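Local atomic coordinates of dioxygenase (Pseudomonas brassicacearum, PDB entry 5V2D), a protein that probably cleaves the central double bond of lignin-derived stilbenes with molecular oxygen, using an iron centre of the carotenoid cleavage oxygenase type. Residues G33-A43 and I486-L494. Sequence-based numbering, arbitrary orientation.
Sequences GALYKPSRIEA and IPFRMRMSL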
ATOM      1  N   GLY A  33     -12.550 -16.684   4.348  1.00 30.98           N
ATOM      2  CA  GLY A  33     -13.391 -15.953   3.457  1.00 31.00           C
ATOM      3  C   GLY A  33     -12.705 -15.697   2.120  1.00 30.20           C
ATOM      4  O   GLY A  33     -11.530 -16.058   1.928  1.00 28.30           O
ATOM      5  N   ALA A  34     -13.426 -15.085   1.208  1.00 28.49           N
ATOM      6  CA  ALA A  34     -12.906 -14.856  -0.134  1.00 30.55           C
ATOM      7  C   ALA A  34     -11.709 -13.929  -0.133  1.00 28.88           C
ATOM      8  O   ALA A  34     -10.777 -14.126  -0.901  1.00 29.45           O
ATOM      9  CB  ALA A  34     -13.990 -14.256  -1.007  1.00 32.88           C
ATOM     10  N   LEU A  35     -11.698 -12.953   0.717  1.00 25.83           N
ATOM     11  CA  LEU A  35     -10.586 -11.996   0.725  1.00 25.70           C
ATOM     12  C   LEU A  35      -9.268 -12.628   1.328  1.00 24.72           C
ATOM     13  O   LEU A  35      -8.197 -12.345   0.801  1.00 25.60           O
ATOM     14  CB  LEU A  35     -10.944 -10.777   1.515  1.00 28.37           C
ATOM     15  CG  LEU A  35     -11.413  -9.595   0.656  1.00 31.73           C
ATOM     16  CD1 LEU A  35     -12.330  -9.920  -0.439  1.00 30.57           C
ATOM     17  CD2 LEU A  35     -11.798  -8.382   1.425  1.00 31.93           C
ATOM     18  N   TYR A  36      -9.378 -13.381   2.405  1.00 22.61           N
ATOM     19  CA  TYR A  36      -8.189 -13.738   3.191  1.00 25.51           C
ATOM     20  C   TYR A  36      -7.813 -15.197   3.258  1.00 26.98           C
ATOM     21  O   TYR A  36      -6.754 -15.543   3.764  1.00 25.23           O
ATOM     22  CB  TYR A  36      -8.235 -13.089   4.610  1.00 24.27           C
ATOM     23  CG  TYR A  36      -8.325 -11.583   4.505  1.00 25.35           C
ATOM     24  CD1 TYR A  36      -7.235 -10.822   4.023  1.00 24.73           C
ATOM     25  CD2 TYR A  36      -9.497 -10.893   4.833  1.00 26.65           C
ATOM     26  CE1 TYR A  36      -7.309  -9.480   3.863  1.00 24.95           C
ATOM     27  CE2 TYR A  36      -9.563  -9.503   4.684  1.00 27.45           C
ATOM     28  CZ  TYR A  36      -8.489  -8.818   4.153  1.00 26.79           C
ATOM     29  OH  TYR A  36      -8.527  -7.471   3.985  1.00 27.29           O
ATOM     30  N   LYS A  37      -8.607 -16.078   2.664  1.00 25.58           N
ATOM     31  CA  LYS A  37      -8.185 -17.408   2.583  1.00 28.60           C
ATOM     32  C   LYS A  37      -6.881 -17.458   1.764  1.00 27.88           C
ATOM     33  O   LYS A  37      -6.735 -16.767   0.758  1.00 25.80           O
ATOM     34  CB  LYS A  37      -9.254 -18.261   1.940  1.00 32.15           C
ATOM     35  CG  LYS A  37      -8.989 -19.713   1.828  1.00 42.40           C
ATOM     36  CD  LYS A  37     -10.171 -20.419   1.076  1.00 50.79           C
ATOM     37  CE  LYS A  37     -11.551 -20.248   1.731  1.00 55.66           C
ATOM     38  NZ  LYS A  37     -12.597 -20.691   0.749  1.00 56.35           N
ATOM     39  N   PRO A  38      -5.949 -18.293   2.184  1.00 26.61           N
ATOM     40  CA  PRO A  38      -4.648 -18.362   1.436  1.00 28.18           C
ATOM     41  C   PRO A  38      -4.875 -18.852   0.032  1.00 26.21           C
ATOM     42  O   PRO A  38      -5.814 -19.614  -0.205  1.00 24.90           O
ATOM     43  CB  PRO A  38      -3.903 -19.464   2.214  1.00 31.48           C
ATOM     44  CG  PRO A  38      -4.495 -19.336   3.658  1.00 34.78           C
ATOM     45  CD  PRO A  38      -5.968 -19.222   3.342  1.00 31.45           C
ATOM     46  N   SER A  39      -4.070 -18.385  -0.902  1.00 26.28           N
ATOM     47  CA  SER A  39      -4.155 -18.858  -2.314  1.00 25.82           C
ATOM     48  C   SER A  39      -2.915 -19.674  -2.634  1.00 23.98           C
ATOM     49  O   SER A  39      -2.991 -20.877  -2.832  1.00 23.61           O
ATOM     50  CB  SER A  39      -4.274 -17.661  -3.258  1.00 26.70           C
ATOM     51  OG  SER A  39      -4.016 -17.997  -4.579  1.00 25.61           O
ATOM     52  N   ARG A  40      -1.781 -18.990  -2.676  1.00 22.06           N
ATOM     53  CA  ARG A  40      -0.440 -19.597  -2.842  1.00 23.66           C
ATOM     54  C   ARG A  40      -0.274 -20.097  -4.255  1.00 22.33           C
ATOM     55  O   ARG A  40       0.604 -20.882  -4.528  1.00 21.66           O
ATOM     56  CB  ARG A  40      -0.192 -20.682  -1.808  1.00 23.61           C
ATOM     57  CG  ARG A  40      -0.530 -20.198  -0.354  1.00 23.87           C
ATOM     58  CD  ARG A  40       0.001 -21.279   0.619  1.00 25.07           C
ATOM     59  NE  ARG A  40      -0.881 -22.435   0.629  1.00 24.25           N
ATOM     60  CZ  ARG A  40      -0.684 -23.493   1.373  1.00 26.26           C
ATOM     61  NH1 ARG A  40       0.407 -23.606   2.194  1.00 25.64           N
ATOM     62  NH2 ARG A  40      -1.538 -24.475   1.346  1.00 28.50           N
ATOM     63  N   ILE A  41      -1.087 -19.558  -5.182  1.00 20.44           N
ATOM     64  CA  ILE A  41      -0.995 -20.037  -6.555  1.00 21.62           C
ATOM     65  C   ILE A  41       0.020 -19.140  -7.305  1.00 21.01           C
ATOM     66  O   ILE A  41      -0.173 -17.978  -7.429  1.00 22.73           O
ATOM     67  CB  ILE A  41      -2.345 -19.950  -7.237  1.00 22.73           C
ATOM     68  CG1 ILE A  41      -3.399 -20.885  -6.579  1.00 23.41           C
ATOM     69  CG2 ILE A  41      -2.232 -20.155  -8.755  1.00 23.03           C
ATOM     70  CD1 ILE A  41      -4.805 -20.604  -7.104  1.00 22.62           C
ATOM     71  N   GLU A  42       1.080 -19.744  -7.785  1.00 21.56           N
ATOM     72  CA  GLU A  42       1.990 -19.177  -8.754  1.00 21.86           C
ATOM     73  C   GLU A  42       1.513 -19.679 -10.090  1.00 22.35           C
ATOM     74  O   GLU A  42       1.313 -20.857 -10.254  1.00 23.61           O
ATOM     75  CB  GLU A  42       3.439 -19.581  -8.503  1.00 23.27           C
ATOM     76  CG  GLU A  42       3.968 -19.042  -7.180  1.00 22.90           C
ATOM     77  CD  GLU A  42       5.494 -19.246  -7.074  1.00 24.81           C
ATOM     78  OE1 GLU A  42       5.928 -20.342  -6.623  1.00 25.15           O
ATOM     79  OE2 GLU A  42       6.250 -18.308  -7.444  1.00 28.11           O
ATOM     80  N   ALA A  43       1.220 -18.778 -11.015  1.00 23.00           N
ATOM     81  CA  ALA A  43       0.477 -19.178 -12.219  1.00 22.70           C
ATOM     82  C   ALA A  43       0.855 -18.400 -13.449  1.00 24.28           C
ATOM     83  O   ALA A  43       1.422 -17.301 -13.361  1.00 21.92           O
ATOM     84  CB  ALA A  43      -0.955 -18.947 -11.959  1.00 25.24           C
ATOM     85  N   ILE A 486     -10.835 -14.025 -14.337  1.00 25.91           N
ATOM     86  CA  ILE A 486      -9.622 -14.732 -13.837  1.00 25.51           C
ATOM     87  C   ILE A 486     -10.132 -16.081 -13.394  1.00 26.22           C
ATOM     88  O   ILE A 486     -11.110 -16.168 -12.657  1.00 26.34           O
ATOM     89  CB  ILE A 486      -8.999 -13.947 -12.692  1.00 25.13           C
ATOM     90  CG1 ILE A 486      -8.604 -12.565 -13.210  1.00 27.00           C
ATOM     91  CG2 ILE A 486      -7.688 -14.611 -12.266  1.00 26.11           C
ATOM     92  CD1 ILE A 486      -8.596 -11.540 -12.166  1.00 26.64           C
ATOM     93  N   PRO A 487      -9.459 -17.167 -13.804  1.00 25.04           N
ATOM     94  CA  PRO A 487      -9.969 -18.481 -13.531  1.00 26.24           C
ATOM     95  C   PRO A 487      -9.720 -19.027 -12.121  1.00 24.19           C
ATOM     96  O   PRO A 487     -10.043 -20.192 -11.825  1.00 25.13           O
ATOM     97  CB  PRO A 487      -9.220 -19.315 -14.544  1.00 28.04           C
ATOM     98  CG  PRO A 487      -7.982 -18.590 -14.807  1.00 26.55           C
ATOM     99  CD  PRO A 487      -8.369 -17.177 -14.777  1.00 25.94           C
ATOM    100  N   PHE A 488      -9.121 -18.220 -11.281  1.00 23.70           N
ATOM    101  CA  PHE A 488      -8.939 -18.518  -9.878  1.00 23.01           C
ATOM    102  C   PHE A 488      -9.108 -17.277  -9.072  1.00 23.86           C
ATOM    103  O   PHE A 488      -8.983 -16.193  -9.589  1.00 23.02           O
ATOM    104  CB  PHE A 488      -7.538 -19.215  -9.584  1.00 22.74           C
ATOM    105  CG  PHE A 488      -6.350 -18.346  -9.893  1.00 21.85           C
ATOM    106  CD1 PHE A 488      -5.833 -17.516  -8.954  1.00 22.66           C
ATOM    107  CD2 PHE A 488      -5.730 -18.405 -11.113  1.00 24.06           C
ATOM    108  CE1 PHE A 488      -4.701 -16.677  -9.237  1.00 22.24           C
ATOM    109  CE2 PHE A 488      -4.671 -17.521 -11.438  1.00 23.08           C
ATOM    110  CZ  PHE A 488      -4.172 -16.677 -10.476  1.00 23.40           C
ATOM    111  N   ARG A 489      -9.422 -17.470  -7.805  1.00 24.81           N
ATOM    112  CA  ARG A 489      -9.611 -16.377  -6.852  1.00 25.29           C
ATOM    113  C   ARG A 489      -8.280 -15.653  -6.496  1.00 25.49           C
ATOM    114  O   ARG A 489      -7.296 -16.277  -6.068  1.00 25.07           O
ATOM    115  CB  ARG A 489     -10.183 -16.915  -5.539  1.00 25.48           C
ATOM    116  CG  ARG A 489     -10.403 -15.867  -4.460  1.00 27.15           C
ATOM    117  CD  ARG A 489     -10.889 -16.567  -3.177  1.00 29.44           C
ATOM    118  NE  ARG A 489      -9.929 -17.546  -2.714  1.00 29.11           N
ATOM    119  CZ  ARG A 489      -8.922 -17.285  -1.887  1.00 29.78           C
ATOM    120  NH1 ARG A 489      -8.751 -16.093  -1.265  1.00 29.27           N
ATOM    121  NH2 ARG A 489      -8.103 -18.331  -1.594  1.00 28.73           N
ATOM    122  N   MET A 490      -8.309 -14.356  -6.635  1.00 24.79           N
ATOM    123  CA  MET A 490      -7.169 -13.506  -6.254  1.00 25.08           C
ATOM    124  C   MET A 490      -7.406 -13.146  -4.792  1.00 26.17           C
ATOM    125  O   MET A 490      -8.416 -12.482  -4.451  1.00 25.16           O
ATOM    126  CB  MET A 490      -7.174 -12.221  -7.094  1.00 26.32           C
ATOM    127  CG  MET A 490      -7.003 -12.436  -8.603  1.00 28.32           C
ATOM    128  SD  MET A 490      -5.406 -13.042  -9.164  1.00 28.61           S
ATOM    129  CE  MET A 490      -4.483 -11.537  -9.021  1.00 27.03           C
ATOM    130  N   ARG A 491      -6.419 -13.443  -3.961  1.00 22.78           N
ATOM    131  CA  ARG A 491      -6.464 -12.982  -2.552  1.00 24.31           C
ATOM    132  C   ARG A 491      -6.396 -11.442  -2.512  1.00 22.00           C
ATOM    133  O   ARG A 491      -5.864 -10.793  -3.392  1.00 21.69           O
ATOM    134  CB  ARG A 491      -5.283 -13.578  -1.790  1.00 24.85           C
ATOM    135  CG  ARG A 491      -5.375 -13.472  -0.309  1.00 25.42           C
ATOM    136  CD  ARG A 491      -4.262 -14.343   0.338  1.00 24.30           C
ATOM    137  NE  ARG A 491      -4.558 -14.512   1.778  1.00 24.51           N
ATOM    138  CZ  ARG A 491      -3.910 -13.911   2.788  1.00 24.72           C
ATOM    139  NH1 ARG A 491      -4.318 -14.155   4.040  1.00 26.20           N
ATOM    140  NH2 ARG A 491      -2.876 -13.059   2.607  1.00 23.31           N
ATOM    141  N   MET A 492      -6.899 -10.882  -1.449  1.00 22.87           N
ATOM    142  CA  MET A 492      -6.760  -9.432  -1.220  1.00 23.05           C
ATOM    143  C   MET A 492      -5.325  -9.046  -1.326  1.00 21.99           C
ATOM    144  O   MET A 492      -4.468  -9.777  -0.845  1.00 22.02           O
ATOM    145  CB  MET A 492      -7.404  -9.032   0.110  1.00 24.47           C
ATOM    146  CG  MET A 492      -7.356  -7.568   0.450  1.00 27.20           C
ATOM    147  SD  MET A 492      -8.288  -6.640  -0.795  1.00 32.72           S
ATOM    148  CE  MET A 492      -8.113  -4.982  -0.244  1.00 38.18           C
ATOM    149  N   SER A 493      -5.061  -7.896  -1.925  1.00 19.91           N
ATOM    150  CA  SER A 493      -3.750  -7.404  -2.212  1.00 20.09           C
ATOM    151  C   SER A 493      -3.474  -6.139  -1.421  1.00 20.58           C
ATOM    152  O   SER A 493      -4.354  -5.549  -0.718  1.00 22.82           O
ATOM    153  CB  SER A 493      -3.552  -7.133  -3.710  1.00 20.56           C
ATOM    154  OG  SER A 493      -3.950  -8.291  -4.502  1.00 22.67           O
ATOM    155  N   LEU A 494      -2.267  -5.673  -1.562  1.00 21.56           N
ATOM    156  CA  LEU A 494      -1.917  -4.349  -1.162  1.00 22.17           C
ATOM    157  C   LEU A 494      -1.738  -3.484  -2.414  1.00 23.41           C
ATOM    158  O   LEU A 494      -2.694  -3.374  -3.206  1.00 24.79           O
ATOM    159  CB  LEU A 494      -0.747  -4.393  -0.186  1.00 22.87           C
ATOM    160  CG  LEU A 494      -1.078  -4.867   1.219  1.00 23.18           C
ATOM    161  CD1 LEU A 494       0.216  -5.078   2.079  1.00 22.45           C
ATOM    162  CD2 LEU A 494      -2.071  -3.983   1.936  1.00 24.64           C
TER
HETATM  163  O   HOH W   1      -6.708 -18.662  -5.153  1.00 30.45           O
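F488 presents one ring face to I41, whose CG2 sits 4.2 Å from the ring centroid in a CH-pi contact. The other face is covered by CG2 of I486. A43 CB approaches F488 CE2 obliquely. The R489 guanidinium carries K37 CB over one face, while the carbonyls of A34, K37 and P38 lie around its rim. In the family's seven-bladed beta-propeller, this contact joins an N-terminal helical turn and loop, 33-43, to the link between strands 482-486 and 496-500, which belong to different sheets. The link leads on to the iron ligand H495.

R489 NH1 donates hydrogen bonds to A34 O at 2.8 Å and also to K37 O. R489 NH2 also donates to K37 O, and to P38 O at 3.0 Å. Both nitrogens reach K37 O from the same face of its carbonyl plane. The bend at chi3 (59°) turns the R489 guanidinium across the K37 side chain, and four hydrogen bonds, several well off the carbonyl planes, hold it in place. The like-charged K37 NZ is engaged by E464 in a salt bridge.

R491 works from an extended chain. Its NH1 donates a hydrogen bond to Y36 O, nearly in the guanidinium plane; NE adds weak ones to Y36 O and K37 O. NH2 turns to P67 O, so this buried arginine also ties in strand 60-67. The Y36 ring lies alongside M492, with CE1 3.8 Å from M492 CB, and its hydroxyl is hydrogen-bonded to F408 O. A water joins S39 OG to R489 O. The backbone hydrogen bond from M492 N to L35 O is 3.0 Å long.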